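Local coordinates for protein transcriptional regulator, TetR family (PDB 3NNR) that probably binds DNA through an N-terminal helix-turn-helix motif and acts as a TetR-family regulator of transcription, at residues E16-K21 with S50-E55; Y66-P71 with N121-A126; E79-Y84 with E204-L209; F83-V88 with Q185-V190. All coordinates share one frame; numbering follows the deposited sequence.

Interaction 1 lies in the N-terminal DNA-binding region, where helix 6-21 meets the start of helix 49-67, and closes before the others open along the chain; those lie in the C-terminal regulatory part, across the chain's centre. The end of helix 49-67 leads into interaction 2, centred about 24 Å from interaction 1. Helix 78-94 carries interactions 3 and 4, which share Phe-83 and Tyr-84, have centres 10 Å apart and alternate in segment order with interaction 2. Ile-70 and Pro-71 pack on Tyr-84, linking interactions 2, 3 and 4; interaction 1 touches none of them but shares helix 49-67 with interaction 2, consistent with TetR regulators, in which ligand binding typically shifts the DNA-binding helices.

Interaction 1 (E16-K21 with S50-E55)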
loop_
_atom_site.group_PDB
_atom_site.type_symbol
_atom_site.label_atom_id
_atom_site.label_comp_id
_atom_site.label_asym_id
_atom_site.label_seq_id
_atom_site.Cartn_x
_atom_site.Cartn_y
_atom_site.Cartn_z
ATOM N N GLU A 16 12.275 -6.817 -17.231
ATOM C CA GLU A 16 11.236 -6.549 -18.260
ATOM C C GLU A 16 10.111 -7.577 -18.181
ATOM O O GLU A 16 8.929 -7.219 -18.200
ATOM C CB GLU A 16 11.818 -6.581 -19.695
ATOM C CG GLU A 16 10.824 -6.184 -20.829
ATOM C CD GLU A 16 11.238 -6.673 -22.216
ATOM O OE1 GLU A 16 12.453 -6.777 -22.501
ATOM O OE2 GLU A 16 10.328 -6.949 -23.027
ATOM N N LEU A 17 10.491 -8.858 -18.118
ATOM C CA LEU A 17 9.520 -9.966 -18.042
ATOM C C LEU A 17 8.775 -9.926 -16.693
ATOM O O LEU A 17 7.563 -10.011 -16.684
ATOM C CB LEU A 17 10.194 -11.313 -18.292
ATOM C CG LEU A 17 10.705 -11.585 -19.717
ATOM C CD1 LEU A 17 11.634 -12.744 -19.692
ATOM C CD2 LEU A 17 9.575 -11.828 -20.743
ATOM N N PHE A 18 9.481 -9.704 -15.577
ATOM C CA PHE A 18 8.823 -9.586 -14.279
ATOM C C PHE A 18 7.811 -8.425 -14.245
ATOM O O PHE A 18 6.715 -8.635 -13.803
ATOM C CB PHE A 18 9.793 -9.463 -13.081
ATOM C CG PHE A 18 10.750 -10.639 -12.889
ATOM C CD1 PHE A 18 10.472 -11.935 -13.348
ATOM C CD2 PHE A 18 11.913 -10.450 -12.140
ATOM C CE1 PHE A 18 11.401 -13.000 -13.134
ATOM C CE2 PHE A 18 12.831 -11.501 -11.907
ATOM C CZ PHE A 18 12.559 -12.781 -12.410
ATOM N N ASN A 19 8.190 -7.240 -14.724
ATOM C CA ASN A 19 7.326 -6.057 -14.758
ATOM C C ASN A 19 6.100 -6.248 -15.658
ATOM O O ASN A 19 4.979 -5.865 -15.280
ATOM C CB ASN A 19 8.081 -4.809 -15.280
ATOM C CG ASN A 19 9.067 -4.180 -14.276
ATOM O OD1 ASN A 19 9.091 -4.465 -13.077
ATOM N ND2 ASN A 19 9.856 -3.250 -14.787
ATOM N N ASP A 20 6.310 -6.873 -16.808
ATOM C CA ASP A 20 5.278 -7.053 -17.810
ATOM C C ASP A 20 4.337 -8.229 -17.500
ATOM O O ASP A 20 3.122 -8.067 -17.597
ATOM C CB ASP A 20 5.915 -7.226 -19.204
ATOM C CG ASP A 20 4.889 -7.174 -20.342
ATOM O OD1 ASP A 20 4.171 -6.144 -20.450
ATOM O OD2 ASP A 20 4.827 -8.143 -21.148
ATOM N N LYS A 21 4.886 -9.404 -17.176
ATOM C CA LYS A 21 4.068 -10.624 -16.917
ATOM C C LYS A 21 3.846 -10.980 -15.430
ATOM O O LYS A 21 2.965 -11.766 -15.130
ATOM C CB LYS A 21 4.696 -11.851 -17.604
ATOM C CG LYS A 21 4.976 -11.772 -19.107
ATOM C CD LYS A 21 3.758 -11.729 -19.944
ATOM C CE LYS A 21 4.123 -11.838 -21.436
ATOM N NZ LYS A 21 2.966 -11.501 -22.345
ATOM N N SER A 50 15.691 -16.560 -7.470
ATOM C CA SER A 50 15.904 -15.677 -6.287
ATOM C C SER A 50 17.176 -14.855 -6.364
ATOM O O SER A 50 17.228 -13.741 -5.836
ATOM C CB SER A 50 15.961 -16.479 -4.979
ATOM O OG SER A 50 14.738 -17.140 -4.753
ATOM N N ASP A 51 18.208 -15.433 -6.977
ATOM C CA ASP A 51 19.492 -14.758 -7.143
ATOM C C ASP A 51 19.366 -13.648 -8.158
ATOM O O ASP A 51 19.978 -12.615 -7.974
ATOM C CB ASP A 51 20.606 -15.729 -7.497
ATOM C CG ASP A 51 21.012 -16.627 -6.323
ATOM O OD1 ASP A 51 20.559 -16.425 -5.174
ATOM O OD2 ASP A 51 21.855 -17.527 -6.550
ATOM N N ILE A 52 18.527 -13.848 -9.179
ATOM C CA ILE A 52 18.257 -12.807 -10.173
ATOM C C ILE A 52 17.576 -11.659 -9.456
ATOM O O ILE A 52 18.054 -10.526 -9.501
ATOM C CB ILE A 52 17.394 -13.287 -11.384
ATOM C CG1 ILE A 52 18.162 -14.365 -12.184
ATOM C CG2 ILE A 52 17.109 -12.134 -12.334
ATOM C CD1 ILE A 52 17.366 -14.993 -13.384
ATOM N N ILE A 53 16.503 -11.981 -8.736
ATOM C CA ILE A 53 15.702 -10.975 -8.036
ATOM C C ILE A 53 16.536 -10.167 -7.030
ATOM O O ILE A 53 16.414 -8.930 -6.981
ATOM C CB ILE A 53 14.495 -11.621 -7.345
ATOM C CG1 ILE A 53 13.513 -12.179 -8.386
ATOM C CG2 ILE A 53 13.744 -10.594 -6.454
ATOM C CD1 ILE A 53 12.439 -13.074 -7.766
ATOM N N TYR A 54 17.397 -10.846 -6.266
ATOM C CA TYR A 54 18.211 -10.166 -5.255
ATOM C C TYR A 54 19.113 -9.116 -5.902
ATOM O O TYR A 54 19.187 -7.972 -5.440
ATOM C CB TYR A 54 19.057 -11.150 -4.470
ATOM C CG TYR A 54 19.886 -10.550 -3.353
ATOM C CD1 TYR A 54 19.273 -9.852 -2.318
ATOM C CD2 TYR A 54 21.261 -10.779 -3.251
ATOM C CE1 TYR A 54 20.002 -9.320 -1.247
ATOM C CE2 TYR A 54 22.023 -10.256 -2.146
ATOM C CZ TYR A 54 21.374 -9.533 -1.160
ATOM O OH TYR A 54 22.052 -8.998 -0.105
ATOM N N GLU A 55 19.779 -9.505 -6.980
ATOM C CA GLU A 55 20.669 -8.577 -7.681
ATOM C C GLU A 55 19.917 -7.416 -8.334
ATOM O O GLU A 55 20.401 -6.297 -8.310
ATOM C CB GLU A 55 21.570 -9.301 -8.670
ATOM C CG GLU A 55 22.642 -8.312 -9.269
ATOM C CD GLU A 55 23.935 -8.949 -9.669
ATOM O OE1 GLU A 55 24.173 -10.100 -9.214
ATOM O OE2 GLU A 55 24.725 -8.283 -10.410
#
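The Phe-18 ring meets Ile-53 and Ile-52 obliquely, and its leading atom is CE2. CE2 comes to 3.6 Å from CG1 of Ile-53, while CZ of Phe-18, next on the rim, is 4.2 Å from the same methylene. Ile-52 adds a lighter touch, its CG2 methyl standing 4.3 Å from Phe-18 CE2. Beyond the two segments, the ring of Phe-97 meets that of Phe-18 with the planes inclined at about 40°, and Ile-26 and Ile-56 also touch the phenyl group. In Phe-18, CG lies anti to the carbonyl carbon (chi1 -60°), and the side chain leaves helix 6-21 toward helix 49-67. Ile-53 brings its ethyl branch to the ring, although its CB does not itself point at the partner helix. The backbones stay well apart, with 9.4 Å between CA of Phe-18 and CA of Ile-53, and the phenyl group spans much of that distance. Ile-52 continues the apolar layer onto Ile-31 of the predicted helix-turn-helix. Elsewhere on the same two helices Glu-55 forms a salt bridge with Arg-7, but between 16-21 and 50-55 the contact is purely buried hydrocarbon, as in the small helical core of a TetR DNA-binding domain.

Interaction 2 (Y66-P71 with N121-A126); sequences YYLDIP and NRCLAA
Apolar contact joins Leu-68 to Ala-126 and Cys-123, one turn apart on helix 110-136. The CB atoms of Leu-68 and Ala-126 lie 4.1 Å apart, and the same alanine methyl is 4.0 Å from the carbonyl oxygen O of Leu-68. With such a small side chain on the helix, the two backbones come close: CA of Leu-68 and CA of Ala-126 are 6.3 Å apart. Further out, the CD1 methyl of Leu-68 reaches to 4.2 Å from SG of Cys-123. CB of Leu-68 faces the alanine, and a chi1 of -56°, with CG anti to the carbonyl carbon, sends the branched end toward the sulfur. The polar link is indirect. A water oxygen lies 3.3 Å from O of Leu-68, donating a long bond, and makes a weak one to O of Arg-122, bridging the two main chains. Leu-68 is the first residue to leave helical geometry after helix 49-67, so the contact lies where that helix ends. Nearby, Arg-122 forms salt bridges with Glu-61 and Asp-65 of helix 49-67. Leu-68 also touches Val-88 and Ile-70 touches Tyr-84, wedging the helix end and following loop between helix 110-136 and helix 78-94.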
loop_
_atom_site.group_PDB
_atom_site.type_symbol
_atom_site.label_atom_id
_atom_site.label_comp_id
_atom_site.label_asym_id
_atom_site.label_seq_id
_atom_site.Cartn_x
_atom_site.Cartn_y
_atom_site.Cartn_z
ATOM N N TYR A 66 21.207 6.683 -3.961
ATOM C CA TYR A 66 21.899 7.739 -4.708
ATOM C C TYR A 66 20.939 8.937 -4.821
ATOM O O TYR A 66 21.335 10.035 -4.537
ATOM C CB TYR A 66 22.372 7.206 -6.095
ATOM C CG TYR A 66 23.439 7.969 -6.875
ATOM C CD1 TYR A 66 24.540 8.562 -6.243
ATOM C CD2 TYR A 66 23.431 7.968 -8.279
ATOM C CE1 TYR A 66 25.560 9.216 -6.993
ATOM C CE2 TYR A 66 24.450 8.630 -9.040
ATOM C CZ TYR A 66 25.518 9.250 -8.396
ATOM O OH TYR A 66 26.559 9.876 -9.152
ATOM N N TYR A 67 19.673 8.717 -5.177
ATOM C CA TYR A 67 18.731 9.828 -5.241
ATOM C C TYR A 67 18.475 10.465 -3.863
ATOM O O TYR A 67 18.389 11.683 -3.767
ATOM C CB TYR A 67 17.382 9.411 -5.853
ATOM C CG TYR A 67 17.398 8.888 -7.282
ATOM C CD1 TYR A 67 18.291 9.372 -8.237
ATOM C CD2 TYR A 67 16.430 7.962 -7.703
ATOM C CE1 TYR A 67 18.262 8.907 -9.555
ATOM C CE2 TYR A 67 16.387 7.493 -9.022
ATOM C CZ TYR A 67 17.298 7.968 -9.937
ATOM O OH TYR A 67 17.267 7.505 -11.228
ATOM N N LEU A 68 18.370 9.640 -2.816
ATOM C CA LEU A 68 18.098 10.106 -1.434
ATOM C C LEU A 68 19.338 10.327 -0.549
ATOM O O LEU A 68 19.274 10.114 0.687
ATOM C CB LEU A 68 17.146 9.145 -0.756
ATOM C CG LEU A 68 15.826 8.913 -1.474
ATOM C CD1 LEU A 68 14.949 7.968 -0.636
ATOM C CD2 LEU A 68 15.119 10.256 -1.750
ATOM N N ASP A 69 20.448 10.721 -1.186
ATOM C CA ASP A 69 21.681 11.076 -0.503
ATOM C C ASP A 69 21.486 12.578 -0.454
ATOM O O ASP A 69 21.694 13.276 -1.461
ATOM C CB ASP A 69 22.926 10.661 -1.298
ATOM C CG ASP A 69 24.229 10.957 -0.577
ATOM O OD1 ASP A 69 24.248 11.641 0.472
ATOM O OD2 ASP A 69 25.253 10.487 -1.097
ATOM N N ILE A 70 21.019 13.033 0.712
ATOM C CA ILE A 70 20.664 14.427 0.944
ATOM C C ILE A 70 21.926 15.270 1.152
ATOM O O ILE A 70 22.758 14.924 2.010
ATOM C CB ILE A 70 19.735 14.625 2.192
ATOM C CG1 ILE A 70 18.536 13.677 2.172
ATOM C CG2 ILE A 70 19.263 16.099 2.315
ATOM C CD1 ILE A 70 17.729 13.699 0.917
ATOM N N PRO A 71 22.079 16.357 0.367
ATOM C CA PRO A 71 23.211 17.245 0.603
ATOM C C PRO A 71 23.033 17.985 1.933
ATOM O O PRO A 71 21.921 18.469 2.221
ATOM C CB PRO A 71 23.171 18.228 -0.582
ATOM C CG PRO A 71 22.185 17.686 -1.519
ATOM C CD PRO A 71 21.294 16.782 -0.798
ATOM N N ASN A 121 14.337 1.564 6.496
ATOM C CA ASN A 121 14.801 2.492 7.546
ATOM C C ASN A 121 15.636 3.667 7.005
ATOM O O ASN A 121 15.487 4.788 7.498
ATOM C CB ASN A 121 15.557 1.769 8.665
ATOM C CG ASN A 121 14.651 0.830 9.506
ATOM O OD1 ASN A 121 13.464 0.658 9.242
ATOM N ND2 ASN A 121 15.242 0.223 10.518
ATOM N N ARG A 122 16.494 3.410 6.011
ATOM C CA ARG A 122 17.275 4.464 5.340
ATOM C C ARG A 122 16.335 5.440 4.626
ATOM O O ARG A 122 16.492 6.670 4.749
ATOM C CB ARG A 122 18.292 3.890 4.334
ATOM C CG ARG A 122 19.611 3.441 4.961
ATOM C CD ARG A 122 20.653 2.879 3.968
ATOM N NE ARG A 122 20.529 1.421 3.860
ATOM C CZ ARG A 122 20.319 0.697 2.756
ATOM N NH1 ARG A 122 20.274 1.242 1.549
ATOM N NH2 ARG A 122 20.200 -0.634 2.866
ATOM N N CYS A 123 15.368 4.888 3.891
ATOM C CA CYS A 123 14.393 5.710 3.175
ATOM C C CYS A 123 13.588 6.580 4.149
ATOM O O CYS A 123 13.517 7.802 3.961
ATOM C CB CYS A 123 13.487 4.857 2.285
ATOM S SG CYS A 123 14.384 4.100 0.902
ATOM N N LEU A 124 13.075 5.961 5.213
ATOM C CA LEU A 124 12.352 6.675 6.278
ATOM C C LEU A 124 13.224 7.745 6.931
ATOM O O LEU A 124 12.736 8.832 7.230
ATOM C CB LEU A 124 11.851 5.713 7.371
ATOM C CG LEU A 124 10.717 4.750 7.048
ATOM C CD1 LEU A 124 10.561 3.771 8.204
ATOM C CD2 LEU A 124 9.438 5.542 6.810
ATOM N N ALA A 125 14.496 7.412 7.179
ATOM C CA ALA A 125 15.457 8.355 7.746
ATOM C C ALA A 125 15.769 9.519 6.774
ATOM O O ALA A 125 16.178 10.595 7.216
ATOM C CB ALA A 125 16.741 7.622 8.160
ATOM N N ALA A 126 15.602 9.297 5.471
ATOM C CA ALA A 126 15.786 10.360 4.474
ATOM C C ALA A 126 14.526 11.244 4.446
ATOM O O ALA A 126 14.628 12.464 4.261
ATOM C CB ALA A 126 16.093 9.782 3.103
HETATM O O HOH W 1 19.124 7.807 2.979
#

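Interaction 3 (E79-Y84 with E204-L209); sequences EDMTFY and ERVLAL
Leu-209 receives two methyl groups from helix 78-94, and these make the close part of the contact. Its CD2 lies 3.6 Å from CE of Met-81, a selenomethionine in this crystal, and equally 3.6 Å from CG2 of Thr-82. The threonine methyl sits against the leucine fork, with CD1 of Leu-209 only slightly farther from CG2 of Thr-82, at 3.8 Å. Met-81 starts extended, CG anti to the backbone N (chi1 -171°), then bends at its last torsion to bring CE alongside the leucine. The looser part is at Val-206, whose CG1 is only grazed by CE of Met-81 at 4.5 Å. The axes of segments 79-84 and 204-209 are 12.3 Å apart at closest approach and run at 29° to each other, with side-chain ends bridging the gap, while Glu-79 and Arg-205 lie in solvent-exposed positions. Thr-82 is two-sided: OG1 donates to O of Glu-79 at 2.7 Å, sharing that acceptor with N of Phe-83, and CG2 is turned outward to Leu-209. A serine here would lack CG2 and would probably leave the Leu-209 fork without one of its two close methyl partners. With its hydroxyl engaged within its own helix, Thr-82 offers hydrocarbon to the interface, and segment 204-209 meets segment 79-84 by van der Waals contact without a hydrogen bond between them.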
loop_
_atom_site.group_PDB
_atom_site.type_symbol
_atom_site.label_atom_id
_atom_site.label_comp_id
_atom_site.label_asym_id
_atom_site.label_seq_id
_atom_site.Cartn_x
_atom_site.Cartn_y
_atom_site.Cartn_z
ATOM N N GLU A 79 12.765 22.683 -5.662
ATOM C CA GLU A 79 13.219 21.957 -6.853
ATOM C C GLU A 79 13.794 20.595 -6.375
ATOM O O GLU A 79 13.507 19.530 -6.974
ATOM C CB GLU A 79 14.206 22.798 -7.669
ATOM C CG GLU A 79 13.654 24.169 -8.313
ATOM C CD GLU A 79 13.378 25.362 -7.322
ATOM O OE1 GLU A 79 13.602 25.225 -6.095
ATOM O OE2 GLU A 79 12.916 26.445 -7.772
ATOM N N ASP A 80 14.539 20.612 -5.260
ATOM C CA ASP A 80 15.021 19.365 -4.631
ATOM C C ASP A 80 13.861 18.478 -4.186
ATOM O O ASP A 80 13.915 17.253 -4.332
ATOM C CB ASP A 80 15.858 19.618 -3.368
ATOM C CG ASP A 80 17.152 20.296 -3.631
ATOM O OD1 ASP A 80 17.695 20.232 -4.760
ATOM O OD2 ASP A 80 17.668 20.873 -2.650
HETATM N N MSE A 81 12.834 19.096 -3.615
HETATM C CA MSE A 81 11.670 18.348 -3.148
HETATM C C MSE A 81 11.014 17.595 -4.329
HETATM O O MSE A 81 10.804 16.386 -4.251
HETATM C CB MSE A 81 10.683 19.270 -2.430
HETATM C CG MSE A 81 9.567 18.546 -1.726
HETATM SE SE MSE A 81 8.344 19.835 -0.999
HETATM C CE MSE A 81 7.612 20.590 -2.637
ATOM N N THR A 82 10.775 18.309 -5.426
ATOM C CA THR A 82 10.155 17.727 -6.618
ATOM C C THR A 82 11.036 16.631 -7.225
ATOM O O THR A 82 10.521 15.626 -7.713
ATOM C CB THR A 82 9.831 18.794 -7.668
ATOM O OG1 THR A 82 11.025 19.477 -8.019
ATOM C CG2 THR A 82 8.888 19.802 -7.112
ATOM N N PHE A 83 12.355 16.823 -7.187
ATOM C CA PHE A 83 13.284 15.813 -7.674
ATOM C C PHE A 83 13.169 14.532 -6.801
ATOM O O PHE A 83 12.947 13.427 -7.326
ATOM C CB PHE A 83 14.721 16.315 -7.739
ATOM C CG PHE A 83 15.694 15.203 -7.643
ATOM C CD1 PHE A 83 15.840 14.321 -8.702
ATOM C CD2 PHE A 83 16.366 14.948 -6.445
ATOM C CE1 PHE A 83 16.676 13.215 -8.581
ATOM C CE2 PHE A 83 17.214 13.870 -6.325
ATOM C CZ PHE A 83 17.373 12.994 -7.393
ATOM N N TYR A 84 13.289 14.672 -5.481
ATOM C CA TYR A 84 13.172 13.508 -4.596
ATOM C C TYR A 84 11.878 12.732 -4.860
ATOM O O TYR A 84 11.893 11.487 -4.939
ATOM C CB TYR A 84 13.236 13.868 -3.093
ATOM C CG TYR A 84 14.503 14.579 -2.622
ATOM C CD1 TYR A 84 15.769 14.103 -2.952
ATOM C CD2 TYR A 84 14.433 15.699 -1.792
ATOM C CE1 TYR A 84 16.935 14.748 -2.503
ATOM C CE2 TYR A 84 15.606 16.369 -1.352
ATOM C CZ TYR A 84 16.844 15.888 -1.706
ATOM O OH TYR A 84 17.986 16.541 -1.292
ATOM N N GLU A 204 1.683 29.846 -0.796
ATOM C CA GLU A 204 1.335 30.228 -2.193
ATOM C C GLU A 204 1.953 29.308 -3.265
ATOM O O GLU A 204 1.228 28.730 -4.090
ATOM C CB GLU A 204 1.715 31.698 -2.471
ATOM N N ARG A 205 3.275 29.146 -3.209
ATOM C CA ARG A 205 4.030 28.330 -4.195
ATOM C C ARG A 205 3.857 26.812 -4.054
ATOM O O ARG A 205 3.665 26.123 -5.064
ATOM C CB ARG A 205 5.535 28.666 -4.180
ATOM C CG ARG A 205 5.902 29.947 -4.898
ATOM C CD ARG A 205 7.342 30.361 -4.579
ATOM N NE ARG A 205 7.466 30.928 -3.226
ATOM C CZ ARG A 205 8.613 31.258 -2.619
ATOM N NH1 ARG A 205 9.799 31.054 -3.211
ATOM N NH2 ARG A 205 8.580 31.779 -1.385
ATOM N N VAL A 206 3.951 26.292 -2.829
ATOM C CA VAL A 206 3.811 24.834 -2.613
ATOM C C VAL A 206 2.415 24.356 -3.064
ATOM O O VAL A 206 2.328 23.314 -3.702
ATOM C CB VAL A 206 4.135 24.372 -1.175
ATOM C CG1 VAL A 206 4.066 22.858 -1.089
ATOM C CG2 VAL A 206 5.516 24.837 -0.748
ATOM N N LEU A 207 1.352 25.111 -2.754
ATOM C CA LEU A 207 0.001 24.794 -3.285
ATOM C C LEU A 207 -0.044 24.906 -4.815
ATOM O O LEU A 207 -0.699 24.093 -5.477
ATOM C CB LEU A 207 -1.077 25.705 -2.705
ATOM C CG LEU A 207 -1.716 25.395 -1.354
ATOM C CD1 LEU A 207 -0.736 24.832 -0.361
ATOM C CD2 LEU A 207 -2.416 26.657 -0.821
ATOM N N ALA A 208 0.628 25.932 -5.354
ATOM C CA ALA A 208 0.709 26.186 -6.818
ATOM C C ALA A 208 1.395 25.029 -7.528
ATOM O O ALA A 208 0.951 24.583 -8.591
ATOM C CB ALA A 208 1.439 27.513 -7.110
ATOM N N LEU A 209 2.472 24.555 -6.903
ATOM C CA LEU A 209 3.237 23.399 -7.355
ATOM C C LEU A 209 2.404 22.118 -7.282
ATOM O O LEU A 209 2.414 21.315 -8.225
ATOM C CB LEU A 209 4.486 23.235 -6.471
ATOM C CG LEU A 209 5.505 22.120 -6.760
ATOM C CD1 LEU A 209 6.130 22.228 -8.175
ATOM C CD2 LEU A 209 6.580 22.188 -5.687
#

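Interaction 4 (F83-V88 with Q185-V190)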
loop_
_atom_site.group_PDB
_atom_site.type_symbol
_atom_site.label_atom_id
_atom_site.label_comp_id
_atom_site.label_asym_id
_atom_site.label_seq_id
_atom_site.Cartn_x
_atom_site.Cartn_y
_atom_site.Cartn_z
ATOM N N PHE A 83 12.355 16.823 -7.187
ATOM C CA PHE A 83 13.284 15.813 -7.674
ATOM C C PHE A 83 13.169 14.532 -6.801
ATOM O O PHE A 83 12.947 13.427 -7.326
ATOM C CB PHE A 83 14.721 16.315 -7.739
ATOM C CG PHE A 83 15.694 15.203 -7.643
ATOM C CD1 PHE A 83 15.840 14.321 -8.702
ATOM C CD2 PHE A 83 16.366 14.948 -6.445
ATOM C CE1 PHE A 83 16.676 13.215 -8.581
ATOM C CE2 PHE A 83 17.214 13.870 -6.325
ATOM C CZ PHE A 83 17.373 12.994 -7.393
ATOM N N TYR A 84 13.289 14.672 -5.481
ATOM C CA TYR A 84 13.172 13.508 -4.596
ATOM C C TYR A 84 11.878 12.732 -4.860
ATOM O O TYR A 84 11.893 11.487 -4.939
ATOM C CB TYR A 84 13.236 13.868 -3.093
ATOM C CG TYR A 84 14.503 14.579 -2.622
ATOM C CD1 TYR A 84 15.769 14.103 -2.952
ATOM C CD2 TYR A 84 14.433 15.699 -1.792
ATOM C CE1 TYR A 84 16.935 14.748 -2.503
ATOM C CE2 TYR A 84 15.606 16.369 -1.352
ATOM C CZ TYR A 84 16.844 15.888 -1.706
ATOM O OH TYR A 84 17.986 16.541 -1.292
ATOM N N LEU A 85 10.766 13.458 -5.011
ATOM C CA LEU A 85 9.465 12.832 -5.246
ATOM C C LEU A 85 9.382 12.189 -6.622
ATOM O O LEU A 85 9.091 11.028 -6.718
ATOM C CB LEU A 85 8.305 13.824 -5.038
ATOM C CG LEU A 85 8.016 14.234 -3.605
ATOM C CD1 LEU A 85 6.954 15.308 -3.588
ATOM C CD2 LEU A 85 7.576 13.031 -2.801
ATOM N N GLU A 86 9.664 12.939 -7.673
ATOM C CA GLU A 86 9.610 12.379 -9.040
ATOM C C GLU A 86 10.503 11.151 -9.272
ATOM O O GLU A 86 10.071 10.173 -9.886
ATOM C CB GLU A 86 9.949 13.439 -10.094
ATOM C CG GLU A 86 8.800 14.439 -10.341
ATOM C CD GLU A 86 8.982 15.314 -11.583
ATOM O OE1 GLU A 86 9.715 14.935 -12.524
ATOM O OE2 GLU A 86 8.348 16.376 -11.633
ATOM N N SER A 87 11.731 11.222 -8.761
ATOM C CA SER A 87 12.734 10.185 -8.963
ATOM C C SER A 87 12.370 8.890 -8.270
ATOM O O SER A 87 12.579 7.826 -8.831
ATOM C CB SER A 87 14.125 10.691 -8.529
ATOM O OG SER A 87 14.224 10.904 -7.133
ATOM N N VAL A 88 11.829 8.993 -7.055
ATOM C CA VAL A 88 11.330 7.841 -6.314
ATOM C C VAL A 88 10.107 7.256 -7.059
ATOM O O VAL A 88 10.029 6.054 -7.203
ATOM C CB VAL A 88 10.998 8.190 -4.830
ATOM C CG1 VAL A 88 10.327 7.050 -4.151
ATOM C CG2 VAL A 88 12.279 8.530 -4.083
ATOM N N GLN A 185 1.043 11.496 -10.660
ATOM C CA GLN A 185 -0.047 12.263 -9.989
ATOM C C GLN A 185 -0.277 11.902 -8.453
ATOM O O GLN A 185 -1.090 12.504 -7.762
ATOM C CB GLN A 185 -1.303 12.176 -10.883
ATOM C CG GLN A 185 -1.114 12.998 -12.231
ATOM C CD GLN A 185 -1.739 12.372 -13.497
ATOM O OE1 GLN A 185 -1.488 11.217 -13.802
ATOM N NE2 GLN A 185 -2.472 13.177 -14.277
ATOM N N GLY A 186 0.458 10.902 -7.947
ATOM C CA GLY A 186 0.551 10.567 -6.522
ATOM C C GLY A 186 1.328 11.587 -5.695
ATOM O O GLY A 186 1.261 11.571 -4.450
ATOM N N ILE A 187 2.079 12.458 -6.371
ATOM C CA ILE A 187 2.765 13.583 -5.736
ATOM C C ILE A 187 1.730 14.535 -5.090
ATOM O O ILE A 187 1.967 15.038 -3.996
ATOM C CB ILE A 187 3.649 14.326 -6.733
ATOM C CG1 ILE A 187 4.847 13.449 -7.129
ATOM C CG2 ILE A 187 4.157 15.645 -6.150
ATOM C CD1 ILE A 187 5.708 14.089 -8.187
ATOM N N TYR A 188 0.594 14.746 -5.767
ATOM C CA TYR A 188 -0.517 15.543 -5.254
ATOM C C TYR A 188 -0.952 15.013 -3.878
ATOM O O TYR A 188 -1.156 15.802 -2.937
ATOM C CB TYR A 188 -1.683 15.504 -6.263
ATOM C CG TYR A 188 -2.979 16.226 -5.874
ATOM C CD1 TYR A 188 -3.044 17.628 -5.803
ATOM C CD2 TYR A 188 -4.169 15.503 -5.650
ATOM C CE1 TYR A 188 -4.249 18.282 -5.469
ATOM C CE2 TYR A 188 -5.368 16.151 -5.327
ATOM C CZ TYR A 188 -5.403 17.539 -5.231
ATOM O OH TYR A 188 -6.597 18.163 -4.903
ATOM N N GLN A 189 -1.050 13.685 -3.770
ATOM C CA GLN A 189 -1.438 13.025 -2.512
ATOM C C GLN A 189 -0.387 13.163 -1.404
ATOM O O GLN A 189 -0.764 13.332 -0.239
ATOM C CB GLN A 189 -1.790 11.549 -2.746
ATOM C CG GLN A 189 -3.028 11.340 -3.636
ATOM C CD GLN A 189 -4.296 11.880 -3.043
ATOM O OE1 GLN A 189 -4.571 11.654 -1.880
ATOM N NE2 GLN A 189 -5.086 12.574 -3.840
ATOM N N VAL A 190 0.899 13.077 -1.754
ATOM C CA VAL A 190 1.987 13.268 -0.780
ATOM C C VAL A 190 2.022 14.720 -0.291
ATOM O O VAL A 190 2.143 14.969 0.908
ATOM C CB VAL A 190 3.377 12.872 -1.330
ATOM C CG1 VAL A 190 4.442 13.222 -0.329
ATOM C CG2 VAL A 190 3.416 11.358 -1.631
#
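Leu-85 and Ile-187 meet at a slant, with the backbones drawn to 6.8 Å between CA of Leu-85 and CA of Ile-187. The CD1 methyl of the leucine rests 3.8 Å from CG2 of Ile-187. The ethyl branch of the isoleucine passes beside the leucine stem, CD1 of Ile-187 lying 4.1 Å from CB of Leu-85. CG1 of Ile-187 is anti to the carbonyl carbon (chi1 -69°), and the ethyl branch, extended beyond it, carries CD1 on to Glu-86. There CD1 of Ile-187 ends 3.8 Å from CG of Glu-86, against the aliphatic part of the acid; the carboxylate oxygen OE2 instead shares a hydrogen bond with the hydroxyl of Tyr-213. The other leucine methyl, CD2 of Leu-85, lies 4.0 Å from CG1 of Val-190, the two side chains lying alongside and pointing opposite ways. An alanine in place of Ile-187 would remove both outer branches and is likely to leave Leu-85 CD1 and the Glu-86 methylene without their partner. The axes of the short segments 83-88 and 186-190 run at 134° and come within 10.8 Å. Ile-159 of helix 145-160 touches both Leu-85 and Val-190, making a third wall, while on helix 186-194 Tyr-188 and Gln-189 pack against Ala-150 and Leu-153 of the second subunit.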